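PDB 6GKV: coclaurine N-methyltransferase from Coptis japonica, which transfers a methyl group from S-adenosyl-L-methionine to the ring nitrogen of coclaurine and related tetrahydroisoquinolines in alkaloid biosynthesis. Local coordinates for residues L114-A119 against T138-Q143. Residues are numbered along the deposited sequence; the frame is centred on the assembly and turned at random.
Sequences LYCERA and TLHVAQ
Cys116 meets His140 and Val141 where two helices of the Rossmann-like methyltransferase fold, 104-118 and 136-143, lie side by side on one face of the central sheet. The two segments approach most closely at Cys116 and Val141, whose CA atoms are 7.6 Å apart, and the contact is small, burying 87 Å² in total.

The apolar part is a single touch: Cys116 SG rests 3.8 Å from Val141 CG2. On the cysteine, chi1 of -56° sets the sulfur anti to its own carbonyl carbon and sends it across to the second helix. Val141, which also packs on Val150 of strand 149-154, offers the methyl that stands beside its backbone N.

The second part is a sulfur-aromatic contact. Cys116 SG sits at the edge of the His140 imidazole, 5.0 Å from the ring centroid and 85° off the ring normal, and therefore almost in the ring plane. With CG anti to the backbone N (chi1 179°), the imidazole lies against helix 104-118, where it also touches Leu112 and Asp113, one turn before the cysteine.

Flanking residues tie both helices to the sheet: Tyr115 packs on Ile197 and Ala119 on Leu195, both of strand 191-197, and Thr138 OG1 hydrogen-bonds to Asp129 OD2, near the end of strand 126-130. The bound S-adenosyl-L-homocysteine is about 10 Å from the His140 side chain, so the contact lies near the ligand pocket without forming part of it. On the imidazole edge that faces the cysteine, ND1 and CE1 of His140 are nearly equidistant from Cys116 SG, at 4.1 and 4.2 Å.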
loop_
_atom_site.group_PDB
_atom_site.type_symbol
_atom_site.label_atom_id
_atom_site.label_comp_id
_atom_site.label_asym_id
_atom_site.label_seq_id
_atom_site.Cartn_x
_atom_site.Cartn_y
_atom_site.Cartn_z
ATOM N N LEU A 114 -9.428 17.366 -13.564
ATOM C CA LEU A 114 -9.379 16.095 -12.850
ATOM C C LEU A 114 -9.188 16.280 -11.331
ATOM O O LEU A 114 -9.716 15.507 -10.538
ATOM C CB LEU A 114 -8.270 15.212 -13.440
ATOM C CG LEU A 114 -8.137 13.799 -12.878
ATOM C CD1 LEU A 114 -9.479 13.045 -12.862
ATOM C CD2 LEU A 114 -7.057 13.010 -13.624
ATOM N N TYR A 115 -8.441 17.304 -10.933
ATOM C CA TYR A 115 -8.267 17.625 -9.519
ATOM C C TYR A 115 -9.598 18.002 -8.878
ATOM O O TYR A 115 -9.899 17.590 -7.761
ATOM C CB TYR A 115 -7.292 18.784 -9.326
ATOM C CG TYR A 115 -5.859 18.516 -9.707
ATOM C CD1 TYR A 115 -5.316 17.251 -9.610
ATOM C CD2 TYR A 115 -5.025 19.567 -10.127
ATOM C CE1 TYR A 115 -3.977 17.034 -9.910
ATOM C CE2 TYR A 115 -3.706 19.353 -10.466
ATOM C CZ TYR A 115 -3.188 18.073 -10.372
ATOM O OH TYR A 115 -1.868 17.855 -10.716
ATOM N N CYS A 116 -10.378 18.809 -9.592
ATOM C CA CYS A 116 -11.662 19.279 -9.088
ATOM C C CYS A 116 -12.646 18.148 -8.972
ATOM O O CYS A 116 -13.461 18.122 -8.061
ATOM C CB CYS A 116 -12.237 20.364 -9.991
ATOM S SG CYS A 116 -11.124 21.739 -10.195
ATOM N N GLU A 117 -12.560 17.225 -9.918
ATOM C CA GLU A 117 -13.380 16.027 -9.919
ATOM C C GLU A 117 -13.035 15.169 -8.708
ATOM O O GLU A 117 -13.909 14.840 -7.898
ATOM C CB GLU A 117 -13.164 15.259 -11.225
ATOM C CG GLU A 117 -13.986 14.001 -11.440
ATOM C CD GLU A 117 -13.728 13.402 -12.825
ATOM O OE1 GLU A 117 -13.416 14.176 -13.762
ATOM O OE2 GLU A 117 -13.812 12.163 -12.979
ATOM N N ARG A 118 -11.751 14.844 -8.564
ATOM C CA ARG A 118 -11.333 13.885 -7.548
ATOM C C ARG A 118 -11.356 14.468 -6.126
ATOM O O ARG A 118 -11.544 13.743 -5.147
ATOM C CB ARG A 118 -9.945 13.336 -7.900
ATOM C CG ARG A 118 -9.968 12.491 -9.171
ATOM C CD ARG A 118 -8.702 11.665 -9.349
ATOM N NE ARG A 118 -8.886 10.674 -10.402
ATOM C CZ ARG A 118 -7.910 9.982 -10.976
ATOM N NH1 ARG A 118 -6.646 10.165 -10.614
ATOM N NH2 ARG A 118 -8.201 9.100 -11.912
ATOM N N ALA A 119 -11.182 15.779 -6.013
ATOM C CA ALA A 119 -11.307 16.433 -4.719
ATOM C C ALA A 119 -12.760 16.849 -4.468
ATOM O O ALA A 119 -13.106 17.279 -3.366
ATOM C CB ALA A 119 -10.382 17.635 -4.635
ATOM N N THR A 138 -5.230 27.482 -8.322
ATOM C CA THR A 138 -5.946 28.557 -7.637
ATOM C C THR A 138 -6.826 29.328 -8.606
ATOM O O THR A 138 -8.029 29.447 -8.397
ATOM C CB THR A 138 -4.974 29.528 -6.941
ATOM O OG1 THR A 138 -4.422 28.891 -5.786
ATOM C CG2 THR A 138 -5.692 30.795 -6.505
ATOM N N LEU A 139 -6.225 29.825 -9.680
ATOM C CA LEU A 139 -6.941 30.647 -10.650
ATOM C C LEU A 139 -8.060 29.868 -11.343
ATOM O O LEU A 139 -9.124 30.410 -11.646
ATOM C CB LEU A 139 -5.959 31.204 -11.684
ATOM C CG LEU A 139 -4.796 31.934 -11.017
ATOM C CD1 LEU A 139 -3.770 32.502 -12.030
ATOM C CD2 LEU A 139 -5.363 33.019 -10.102
ATOM N N HIS A 140 -7.805 28.591 -11.587
ATOM C CA HIS A 140 -8.736 27.743 -12.316
ATOM C C HIS A 140 -9.975 27.459 -11.476
ATOM O O HIS A 140 -11.108 27.605 -11.945
ATOM C CB HIS A 140 -8.048 26.437 -12.722
ATOM C CG HIS A 140 -8.935 25.480 -13.458
ATOM N ND1 HIS A 140 -9.680 24.511 -12.819
ATOM C CD2 HIS A 140 -9.178 25.334 -14.783
ATOM C CE1 HIS A 140 -10.348 23.809 -13.718
ATOM N NE2 HIS A 140 -10.063 24.289 -14.915
ATOM N N VAL A 141 -9.753 27.051 -10.231
ATOM C CA VAL A 141 -10.851 26.810 -9.303
ATOM C C VAL A 141 -11.581 28.122 -9.011
ATOM O O VAL A 141 -12.814 28.157 -8.978
ATOM C CB VAL A 141 -10.347 26.172 -7.980
ATOM C CG1 VAL A 141 -11.436 26.159 -6.913
ATOM C CG2 VAL A 141 -9.834 24.769 -8.236
ATOM N N ALA A 142 -10.817 29.198 -8.818
ATOM C CA ALA A 142 -11.413 30.502 -8.551
ATOM C C ALA A 142 -12.359 30.857 -9.678
ATOM O O ALA A 142 -13.457 31.350 -9.432
ATOM C CB ALA A 142 -10.349 31.578 -8.396
ATOM N N GLN A 143 -11.938 30.587 -10.911
ATOM C CA GLN A 143 -12.640 31.159 -12.035
ATOM C C GLN A 143 -14.062 30.706 -12.148
ATOM O O GLN A 143 -14.956 31.520 -11.910
ATOM C CB GLN A 143 -11.870 30.941 -13.348
ATOM C CG GLN A 143 -11.216 32.255 -13.672
ATOM C CD GLN A 143 -10.469 32.315 -14.962
ATOM O OE1 GLN A 143 -9.242 32.211 -14.975
ATOM N NE2 GLN A 143 -11.189 32.550 -16.055
#